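Local coordinates for protein acetolactate synthase isozyme 1 large subunit (PDB 6LPI) that belongs to the thiamine diphosphate-dependent enzymes and binds thiamine diphosphate, a magnesium ion and flavin-adenine dinucleotide, at residues N384-T389 with Q409-G414; L373-A378 with A399-L404; A429-P434 with N460-K465. All coordinates share one frame; numbering follows the deposited sequence.

From the N terminus, helix 370-378 supplies the first half of contact 2 and strand 386-389 the first half of contact 1. Helix 393-401 follows. Its last residue and the chain just beyond return to helix 370-378 and close contact 2. Strand 410-411 then pairs with strand 386-389 and closes contact 1. The two loops therefore cross. They also touch, since Tyr402 and Leu404 pack on Ile387. Contact 3 comes later, in series: the end of helix 422-432 meets the chain leading into strand 464-470. Contact 1 lies at one edge of the C-terminal parallel sheet. Contact 2 joins two of the helices around that sheet, and contact 3 joins helix 422-432 to an inner strand.

Contact 1 of 3, residues N384-T389 with Q409-G414; sequences NAIITT and QWLTSG. With FAD (flavin-adenine dinucleotide), chain I.
The hydroxyl of Thr389 stands between its backbone N and carbonyl carbon (chi1 87°), while that of Thr412 lies opposite its own backbone N (chi1 -162°). These rotations bring Thr412 OG1 to 2.9 Å from Thr389 OG1, and Thr412 donates the hydrogen bond. Gln395 NE2 adds a weak bond to Thr412 OG1. The backbones run parallel. Ile387 N donates to Gln409 O at 2.8 Å, and the bond is nearly straight, 174° at the hydrogen. Leu411 N donates back to Ile387 O at 2.8 Å. Thr389 N continues the pattern with Leu411 O at 3.2 Å, on a more bent path.

The two strands belong to the beta-alpha-beta unit 386-389, 393-401, 410-411, and 410-411 is the outermost strand of the sheet in this chain. On the face that carries Ile387 and Trp410, Ile387 CG2 meets the indole at its edge, 3.9 Å from Trp410 CZ3. Thr389 CG2 also touches the benzo part of that ring. Trp410 NE1 is bonded to Leu244 O. On the other face, Thr388 OG1 lies against Leu411 CB, and helix 422-432 covers both residues.

Beyond the strand, Gly414 O accepts a 2.8 Å hydrogen bond from O2' of flavin-adenine dinucleotide. Mutual backbone bonds thus fix the register of the edge strand, and the same chain goes on to accept one hydrogen bond from the cofactor's ribityl part.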
loop_
_atom_site.group_PDB
_atom_site.type_symbol
_atom_site.label_atom_id
_atom_site.label_comp_id
_atom_site.label_asym_id
_atom_site.label_seq_id
_atom_site.Cartn_x
_atom_site.Cartn_y
_atom_site.Cartn_z
ATOM N N ASN B 384 14.438 -17.188 -3.690
ATOM C CA ASN B 384 13.178 -17.377 -4.401
ATOM C C ASN B 384 11.973 -17.323 -3.487
ATOM O O ASN B 384 10.845 -17.405 -3.978
ATOM C CB ASN B 384 13.163 -18.725 -5.126
ATOM C CG ASN B 384 14.130 -18.772 -6.259
ATOM O OD1 ASN B 384 14.226 -17.826 -7.033
ATOM N ND2 ASN B 384 14.851 -19.872 -6.383
ATOM N N ALA B 385 12.179 -17.185 -2.185
ATOM C CA ALA B 385 11.064 -17.153 -1.257
ATOM C C ALA B 385 10.323 -15.821 -1.311
ATOM O O ALA B 385 10.882 -14.774 -1.662
ATOM C CB ALA B 385 11.563 -17.408 0.164
ATOM N N ILE B 386 9.044 -15.874 -0.957
ATOM C CA ILE B 386 8.230 -14.689 -0.753
ATOM C C ILE B 386 7.988 -14.598 0.744
ATOM O O ILE B 386 7.696 -15.615 1.384
ATOM C CB ILE B 386 6.915 -14.745 -1.555
ATOM C CG1 ILE B 386 7.214 -14.721 -3.056
ATOM C CG2 ILE B 386 6.045 -13.575 -1.218
ATOM C CD1 ILE B 386 6.154 -15.358 -3.899
ATOM N N ILE B 387 8.166 -13.400 1.313
ATOM C CA ILE B 387 8.055 -13.158 2.752
ATOM C C ILE B 387 6.925 -12.177 3.010
ATOM O O ILE B 387 6.872 -11.088 2.429
ATOM C CB ILE B 387 9.359 -12.659 3.403
ATOM C CG1 ILE B 387 10.510 -13.636 3.146
ATOM C CG2 ILE B 387 9.193 -12.465 4.944
ATOM C CD1 ILE B 387 11.309 -13.467 1.885
ATOM N N THR B 388 6.041 -12.576 3.899
ATOM C CA THR B 388 4.854 -11.866 4.324
ATOM C C THR B 388 4.923 -11.678 5.836
ATOM O O THR B 388 5.593 -12.446 6.531
ATOM C CB THR B 388 3.633 -12.741 3.918
ATOM O OG1 THR B 388 3.350 -12.567 2.531
ATOM C CG2 THR B 388 2.454 -12.455 4.713
ATOM N N THR B 389 4.284 -10.628 6.361
ATOM C CA THR B 389 4.251 -10.433 7.817
ATOM C C THR B 389 2.893 -9.902 8.229
ATOM O O THR B 389 2.163 -9.311 7.432
ATOM C CB THR B 389 5.286 -9.453 8.405
ATOM O OG1 THR B 389 4.765 -8.119 8.358
ATOM C CG2 THR B 389 6.611 -9.505 7.701
ATOM N N GLN B 409 9.442 -9.259 -3.154
ATOM C CA GLN B 409 9.631 -10.422 -2.297
ATOM C C GLN B 409 9.053 -10.207 -0.915
ATOM O O GLN B 409 8.624 -11.166 -0.273
ATOM C CB GLN B 409 11.131 -10.747 -2.187
ATOM C CG GLN B 409 11.479 -11.584 -0.992
ATOM C CD GLN B 409 12.893 -12.079 -1.017
ATOM O OE1 GLN B 409 13.133 -13.290 -1.062
ATOM N NE2 GLN B 409 13.849 -11.151 -0.971
ATOM N N TRP B 410 8.971 -8.948 -0.512
ATOM C CA TRP B 410 8.596 -8.496 0.819
ATOM C C TRP B 410 7.189 -7.909 0.752
ATOM O O TRP B 410 6.953 -6.935 0.026
ATOM C CB TRP B 410 9.618 -7.464 1.287
ATOM C CG TRP B 410 9.346 -6.714 2.517
ATOM C CD1 TRP B 410 9.163 -5.365 2.630
ATOM C CD2 TRP B 410 9.290 -7.241 3.845
ATOM N NE1 TRP B 410 8.982 -5.020 3.950
ATOM C CE2 TRP B 410 9.047 -6.155 4.715
ATOM C CE3 TRP B 410 9.388 -8.527 4.381
ATOM C CZ2 TRP B 410 8.915 -6.315 6.087
ATOM C CZ3 TRP B 410 9.259 -8.682 5.746
ATOM C CH2 TRP B 410 9.027 -7.578 6.587
ATOM N N LEU B 411 6.250 -8.555 1.444
ATOM C CA LEU B 411 4.841 -8.177 1.494
ATOM C C LEU B 411 4.491 -7.823 2.932
ATOM O O LEU B 411 4.335 -8.713 3.776
ATOM C CB LEU B 411 3.927 -9.312 1.023
ATOM C CG LEU B 411 3.496 -9.509 -0.438
ATOM C CD1 LEU B 411 4.667 -9.564 -1.378
ATOM C CD2 LEU B 411 2.641 -10.757 -0.591
ATOM N N THR B 412 4.289 -6.548 3.205
ATOM C CA THR B 412 3.859 -6.120 4.526
ATOM C C THR B 412 2.840 -4.998 4.385
ATOM O O THR B 412 2.780 -4.313 3.366
ATOM C CB THR B 412 5.040 -5.656 5.383
ATOM O OG1 THR B 412 4.659 -5.646 6.767
ATOM C CG2 THR B 412 5.484 -4.283 4.978
ATOM N N SER B 413 1.994 -4.862 5.396
ATOM C CA SER B 413 1.009 -3.791 5.452
ATOM C C SER B 413 1.630 -2.623 6.221
ATOM O O SER B 413 1.828 -2.714 7.433
ATOM C CB SER B 413 -0.267 -4.305 6.109
ATOM O OG SER B 413 -1.157 -3.261 6.430
ATOM N N GLY B 414 1.975 -1.542 5.508
ATOM C CA GLY B 414 2.671 -0.393 6.087
ATOM C C GLY B 414 1.880 0.876 6.383
ATOM O O GLY B 414 2.058 1.510 7.433
HETATM P PA FAD I . 4.506 4.215 0.000
HETATM O O1A FAD I . 4.917 2.797 -0.088
HETATM O O2A FAD I . 3.048 4.493 0.260
HETATM O O5B FAD I . 5.010 4.771 -1.390
HETATM C C5B FAD I . 4.092 5.287 -2.375
HETATM C C4B FAD I . 4.708 6.532 -2.952
HETATM O O4B FAD I . 5.424 6.221 -4.177
HETATM C C3B FAD I . 3.707 7.620 -3.327
HETATM O O3B FAD I . 4.288 8.892 -3.037
HETATM C C2B FAD I . 3.482 7.336 -4.817
HETATM O O2B FAD I . 2.971 8.434 -5.558
HETATM C C1B FAD I . 4.915 7.023 -5.224
HETATM N N9A FAD I . 5.063 6.305 -6.479
HETATM C C8A FAD I . 4.467 5.129 -6.849
HETATM N N7A FAD I . 4.813 4.708 -8.045
HETATM C C5A FAD I . 5.699 5.676 -8.491
HETATM C C6A FAD I . 6.420 5.827 -9.694
HETATM N N6A FAD I . 6.362 4.963 -10.710
HETATM N N1A FAD I . 7.205 6.919 -9.822
HETATM C C2A FAD I . 7.263 7.794 -8.814
HETATM N N3A FAD I . 6.638 7.754 -7.636
HETATM C C4A FAD I . 5.861 6.668 -7.537
HETATM N N1 FAD I . 8.315 2.891 7.703
HETATM C C2 FAD I . 9.602 3.339 7.728
HETATM O O2 FAD I . 10.102 3.882 6.751
HETATM N N3 FAD I . 10.372 3.171 8.864
HETATM C C4 FAD I . 9.965 2.571 10.037
HETATM O O4 FAD I . 10.744 2.475 10.983
HETATM C C4X FAD I . 8.587 2.105 10.006
HETATM N N5 FAD I . 8.103 1.516 11.079
HETATM C C5X FAD I . 6.791 1.058 11.033
HETATM C C6 FAD I . 6.258 0.420 12.154
HETATM C C7 FAD I . 4.951 -0.068 12.145
HETATM C C7M FAD I . 4.397 -0.736 13.375
HETATM C C8 FAD I . 4.158 0.091 10.997
HETATM C C8M FAD I . 2.733 -0.409 10.965
HETATM C C9 FAD I . 4.688 0.729 9.878
HETATM C C9A FAD I . 5.988 1.220 9.891
HETATM N N10 FAD I . 6.550 1.866 8.769
HETATM C C10 FAD I . 7.843 2.317 8.790
HETATM C "C1'" FAD I . 5.773 2.058 7.545
HETATM C "C2'" FAD I . 5.171 3.451 7.444
HETATM O "O2'" FAD I . 3.945 3.512 8.172
HETATM C "C3'" FAD I . 4.881 3.771 5.978
HETATM O "O3'" FAD I . 4.027 2.771 5.431
HETATM C "C4'" FAD I . 6.121 3.878 5.098
HETATM O "O4'" FAD I . 7.163 4.491 5.849
HETATM C "C5'" FAD I . 5.865 4.675 3.842
HETATM O "O5'" FAD I . 6.884 4.368 2.874
HETATM P P FAD I . 6.837 4.992 1.450
HETATM O O1P FAD I . 7.274 6.455 1.542
HETATM O O2P FAD I . 7.500 4.177 0.594
HETATM O O3P FAD I . 5.314 4.955 1.147
#

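Contact 2 of 3, residues L373-A378 with A399-L404; sequences LINAVA and AQAYPL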
loop_
_atom_site.group_PDB
_atom_site.type_symbol
_atom_site.label_atom_id
_atom_site.label_comp_id
_atom_site.label_asym_id
_atom_site.label_seq_id
_atom_site.Cartn_x
_atom_site.Cartn_y
_atom_site.Cartn_z
ATOM N N LEU B 373 15.513 -16.647 15.380
ATOM C CA LEU B 373 14.491 -17.366 14.629
ATOM C C LEU B 373 14.433 -16.868 13.195
ATOM O O LEU B 373 14.340 -17.656 12.246
ATOM C CB LEU B 373 13.126 -17.201 15.285
ATOM C CG LEU B 373 11.943 -17.898 14.593
ATOM C CD1 LEU B 373 12.293 -19.313 14.111
ATOM C CD2 LEU B 373 10.724 -17.914 15.485
ATOM N N ILE B 374 14.423 -15.546 13.021
ATOM C CA ILE B 374 14.424 -14.998 11.666
ATOM C C ILE B 374 15.626 -15.528 10.881
ATOM O O ILE B 374 15.492 -15.989 9.735
ATOM C CB ILE B 374 14.382 -13.460 11.728
ATOM C CG1 ILE B 374 13.016 -13.021 12.263
ATOM C CG2 ILE B 374 14.636 -12.845 10.365
ATOM C CD1 ILE B 374 13.043 -11.752 13.089
ATOM N N ASN B 375 16.813 -15.516 11.512
ATOM C CA ASN B 375 18.032 -15.976 10.848
ATOM C C ASN B 375 17.940 -17.442 10.485
ATOM O O ASN B 375 18.303 -17.846 9.371
ATOM C CB ASN B 375 19.228 -15.765 11.762
ATOM C CG ASN B 375 19.520 -14.315 11.992
ATOM O OD1 ASN B 375 19.361 -13.485 11.095
ATOM N ND2 ASN B 375 19.950 -13.990 13.202
ATOM N N ALA B 376 17.398 -18.244 11.399
ATOM C CA ALA B 376 17.293 -19.683 11.181
ATOM C C ALA B 376 16.347 -19.981 10.029
ATOM O O ALA B 376 16.641 -20.823 9.174
ATOM C CB ALA B 376 16.822 -20.362 12.465
ATOM N N VAL B 377 15.209 -19.287 9.985
ATOM C CA VAL B 377 14.262 -19.494 8.896
ATOM C C VAL B 377 14.868 -19.078 7.567
ATOM O O VAL B 377 14.650 -19.737 6.545
ATOM C CB VAL B 377 12.949 -18.744 9.180
ATOM C CG1 VAL B 377 12.027 -18.826 7.983
ATOM C CG2 VAL B 377 12.272 -19.359 10.394
ATOM N N ALA B 378 15.630 -17.981 7.550
ATOM C CA ALA B 378 16.276 -17.579 6.302
ATOM C C ALA B 378 17.271 -18.633 5.817
ATOM O O ALA B 378 17.346 -18.921 4.615
ATOM C CB ALA B 378 16.951 -16.226 6.465
ATOM N N ALA B 399 11.619 -7.187 9.524
ATOM C CA ALA B 399 12.135 -6.137 8.655
ATOM C C ALA B 399 13.594 -5.841 8.970
ATOM O O ALA B 399 14.407 -5.620 8.063
ATOM C CB ALA B 399 11.289 -4.870 8.821
ATOM N N GLN B 400 13.949 -5.874 10.257
ATOM C CA GLN B 400 15.306 -5.556 10.666
ATOM C C GLN B 400 16.296 -6.639 10.248
ATOM O O GLN B 400 17.396 -6.323 9.789
ATOM C CB GLN B 400 15.366 -5.358 12.177
ATOM C CG GLN B 400 14.669 -4.139 12.716
ATOM C CD GLN B 400 14.792 -4.036 14.229
ATOM O OE1 GLN B 400 15.221 -4.985 14.896
ATOM N NE2 GLN B 400 14.431 -2.881 14.778
ATOM N N ALA B 401 15.947 -7.928 10.415
ATOM C CA ALA B 401 16.967 -8.977 10.307
ATOM C C ALA B 401 16.857 -9.863 9.075
ATOM O O ALA B 401 17.876 -10.434 8.682
ATOM C CB ALA B 401 16.988 -9.875 11.553
ATOM N N TYR B 402 15.672 -10.013 8.462
ATOM C CA TYR B 402 15.560 -10.934 7.328
ATOM C C TYR B 402 16.329 -10.376 6.133
ATOM O O TYR B 402 16.180 -9.193 5.800
ATOM C CB TYR B 402 14.100 -11.179 6.921
ATOM C CG TYR B 402 13.976 -12.396 6.033
ATOM C CD1 TYR B 402 14.245 -12.313 4.673
ATOM C CD2 TYR B 402 13.608 -13.633 6.556
ATOM C CE1 TYR B 402 14.173 -13.431 3.852
ATOM C CE2 TYR B 402 13.523 -14.761 5.741
ATOM C CZ TYR B 402 13.804 -14.651 4.385
ATOM O OH TYR B 402 13.746 -15.759 3.560
ATOM N N PRO B 403 17.106 -11.202 5.422
ATOM C CA PRO B 403 17.855 -10.691 4.254
ATOM C C PRO B 403 16.981 -10.583 3.012
ATOM O O PRO B 403 17.078 -11.361 2.062
ATOM C CB PRO B 403 18.950 -11.741 4.066
ATOM C CG PRO B 403 18.485 -12.960 4.784
ATOM C CD PRO B 403 17.323 -12.642 5.643
ATOM N N LEU B 404 16.127 -9.568 2.997
ATOM C CA LEU B 404 15.278 -9.351 1.837
ATOM C C LEU B 404 16.127 -8.779 0.720
ATOM O O LEU B 404 16.696 -7.692 0.865
ATOM C CB LEU B 404 14.134 -8.410 2.203
ATOM C CG LEU B 404 13.299 -8.912 3.384
ATOM C CD1 LEU B 404 12.757 -7.751 4.176
ATOM C CD2 LEU B 404 12.165 -9.796 2.834
#
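The carbonyl O of Tyr402, a residue packed against Ile374 and Ala378, is held by two donors. Leu404 N reaches Tyr402 O at 2.8 Å, which closes an inverse gamma turn centred on Pro403. Lys252 NZ is the second donor and also makes a weak bond to Gln400 O, near the end of helix 393-401. The chain therefore turns sharply where that helix stops, and Tyr402 is the first residue to leave the helical conformation.

The contact itself is apolar. Ile374 points its CB toward this turn. With CG1 beside the backbone N (chi1 -68°), CG2 falls anti to that N and does the touching. Ile374 CG2 sits 3.6 Å from Tyr402 N and 3.9 Å from Tyr402 CB. The same methyl is 4.0 Å from Ala401 CB, so one branch bridges the last helical residue and the first one after it.

One helical turn on, Ala378 CB meets the phenol ring. It lies 4.3 Å from the centroid of the Tyr402 ring and 29° off the ring normal, an off-centre CH-pi contact. Ala378 CB also touches Pro403 CD at 3.7 Å. Pro403 CD in turn lies over one face of the Tyr402 ring, toward its rim. The methyl of Ala378 thus packs against the ring and the proline together.

Around the contact, Ile374 and Val377 also touch Phe441 of strand 438-443. Ile374 also touches Met469 of strand 464-470. Tyr402 rests on Val381, in the loop between helix 370-378 and strand 386-389, and on Ile387 of that strand. Leu404 reaches Trp410 on the edge strand 410-411.

Contact 3 of 3, residues A429-P434 with N460-K465; sequences AALANP and NQLDVK
Ala430, Leu462 and Leu431 bury the most surface here. Ala430 is near the end of helix 422-432 and points its methyl at the incoming chain. Ala430 CB lies 3.7 Å from Leu462 CB and 3.6 Å from Val464 CG1, so it fits against two residues at once. Leu431 works differently. Its side chain does not start out toward the other segment, but its end comes round to it. Leu431 CD2 meets Leu462 CD2 at 3.9 Å, with the two side chains set at a slant. At Leu462 the CG lies opposite the carbonyl carbon (chi1 -51°), and its CD2 carries this contact.

Both segments lie in the C-terminal thiamine diphosphate-binding domain, an alpha/beta fold on a parallel sheet, where 438-443 and 464-470 are neighbouring inner strands. The 460-465 segment links helix 453-459 to strand 464-470. It begins with a Schellman motif, where Gln461 takes positive phi, and bends again in an inverse gamma turn centred on Asp463. Leu462 lies between the two turns, and Val464 starts the strand. Val438 of strand 438-443 touches both Ala430 and Val464. Leu431 also packs on Ile55 of strand 53-56 and Ile66 of helix 60-74, which belong to the N-terminal part of the chain.

Within 460-465, Lys465 NZ forms a salt bridge to Asp463 OD1 at 2.9 Å. Gly532 O is a further partner of the same ammonium group.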
loop_
_atom_site.group_PDB
_atom_site.type_symbol
_atom_site.label_atom_id
_atom_site.label_comp_id
_atom_site.label_asym_id
_atom_site.label_seq_id
_atom_site.Cartn_x
_atom_site.Cartn_y
_atom_site.Cartn_z
ATOM N N ALA B 429 -0.126 -14.624 -2.418
ATOM C CA ALA B 429 1.197 -14.797 -3.013
ATOM C C ALA B 429 1.432 -16.233 -3.471
ATOM O O ALA B 429 2.073 -16.468 -4.507
ATOM C CB ALA B 429 2.285 -14.377 -2.025
ATOM N N ALA B 430 0.992 -17.208 -2.671
ATOM C CA ALA B 430 1.127 -18.604 -3.066
ATOM C C ALA B 430 0.376 -18.858 -4.357
ATOM O O ALA B 430 0.933 -19.403 -5.317
ATOM C CB ALA B 430 0.611 -19.521 -1.960
ATOM N N LEU B 431 -0.903 -18.463 -4.395
ATOM C CA LEU B 431 -1.714 -18.648 -5.598
ATOM C C LEU B 431 -1.098 -17.978 -6.821
ATOM O O LEU B 431 -1.278 -18.465 -7.948
ATOM C CB LEU B 431 -3.124 -18.115 -5.373
ATOM C CG LEU B 431 -4.075 -18.924 -4.497
ATOM C CD1 LEU B 431 -5.247 -18.032 -4.028
ATOM C CD2 LEU B 431 -4.582 -20.142 -5.281
ATOM N N ALA B 432 -0.423 -16.842 -6.642
ATOM C CA ALA B 432 0.137 -16.149 -7.794
ATOM C C ALA B 432 1.491 -16.684 -8.203
ATOM O O ALA B 432 1.911 -16.449 -9.338
ATOM C CB ALA B 432 0.242 -14.653 -7.509
ATOM N N ASN B 433 2.169 -17.396 -7.312
ATOM C CA ASN B 433 3.441 -18.058 -7.617
ATOM C C ASN B 433 3.444 -19.437 -6.985
ATOM O O ASN B 433 3.991 -19.638 -5.895
ATOM C CB ASN B 433 4.649 -17.245 -7.134
ATOM C CG ASN B 433 4.646 -15.832 -7.644
ATOM O OD1 ASN B 433 4.026 -14.946 -7.056
ATOM N ND2 ASN B 433 5.382 -15.598 -8.724
ATOM N N PRO B 434 2.848 -20.427 -7.657
ATOM C CA PRO B 434 2.766 -21.770 -7.057
ATOM C C PRO B 434 4.120 -22.415 -6.884
ATOM O O PRO B 434 4.257 -23.318 -6.055
ATOM C CB PRO B 434 1.878 -22.552 -8.037
ATOM C CG PRO B 434 1.918 -21.794 -9.308
ATOM C CD PRO B 434 2.155 -20.348 -8.955
ATOM N N ASN B 460 -6.576 -25.374 -0.566
ATOM C CA ASN B 460 -5.863 -25.184 -1.820
ATOM C C ASN B 460 -4.456 -25.727 -1.778
ATOM O O ASN B 460 -3.720 -25.563 -2.756
ATOM C CB ASN B 460 -5.849 -23.708 -2.227
ATOM C CG ASN B 460 -7.215 -23.227 -2.649
ATOM O OD1 ASN B 460 -8.037 -22.820 -1.820
ATOM N ND2 ASN B 460 -7.485 -23.310 -3.956
ATOM N N GLN B 461 -4.084 -26.372 -0.674
ATOM C CA GLN B 461 -2.782 -27.004 -0.502
ATOM C C GLN B 461 -1.670 -26.066 -0.957
ATOM O O GLN B 461 -0.840 -26.394 -1.807
ATOM C CB GLN B 461 -2.741 -28.349 -1.229
ATOM C CG GLN B 461 -3.478 -29.404 -0.434
ATOM C CD GLN B 461 -2.717 -29.778 0.844
ATOM O OE1 GLN B 461 -1.589 -30.286 0.784
ATOM N NE2 GLN B 461 -3.287 -29.430 1.999
ATOM N N LEU B 462 -1.660 -24.883 -0.349
ATOM C CA LEU B 462 -0.698 -23.857 -0.717
ATOM C C LEU B 462 0.547 -23.955 0.146
ATOM O O LEU B 462 0.514 -24.437 1.281
ATOM C CB LEU B 462 -1.279 -22.443 -0.625
ATOM C CG LEU B 462 -2.604 -22.249 -1.347
ATOM C CD1 LEU B 462 -3.380 -21.002 -0.852
ATOM C CD2 LEU B 462 -2.338 -22.233 -2.858
ATOM N N ASP B 463 1.646 -23.476 -0.413
ATOM C CA ASP B 463 2.976 -23.689 0.141
ATOM C C ASP B 463 3.343 -22.561 1.096
ATOM O O ASP B 463 4.399 -21.936 0.958
ATOM C CB ASP B 463 3.944 -23.772 -1.042
ATOM C CG ASP B 463 5.160 -24.635 -0.788
ATOM O OD1 ASP B 463 5.414 -25.004 0.371
ATOM O OD2 ASP B 463 5.865 -24.958 -1.771
ATOM N N VAL B 464 2.505 -22.309 2.106
ATOM C CA VAL B 464 2.707 -21.167 3.003
ATOM C C VAL B 464 3.036 -21.680 4.401
ATOM O O VAL B 464 2.289 -22.474 4.984
ATOM C CB VAL B 464 1.510 -20.175 3.001
ATOM C CG1 VAL B 464 1.015 -19.896 1.583
ATOM C CG2 VAL B 464 0.375 -20.572 3.881
ATOM N N LYS B 465 4.120 -21.168 4.958
ATOM C CA LYS B 465 4.627 -21.587 6.254
ATOM C C LYS B 465 4.489 -20.422 7.221
ATOM O O LYS B 465 5.192 -19.414 7.085
ATOM C CB LYS B 465 6.080 -22.034 6.138
ATOM C CG LYS B 465 6.374 -22.935 4.914
ATOM C CD LYS B 465 6.069 -24.408 5.265
ATOM C CE LYS B 465 6.330 -25.409 4.141
ATOM N NZ LYS B 465 5.258 -25.606 3.168
#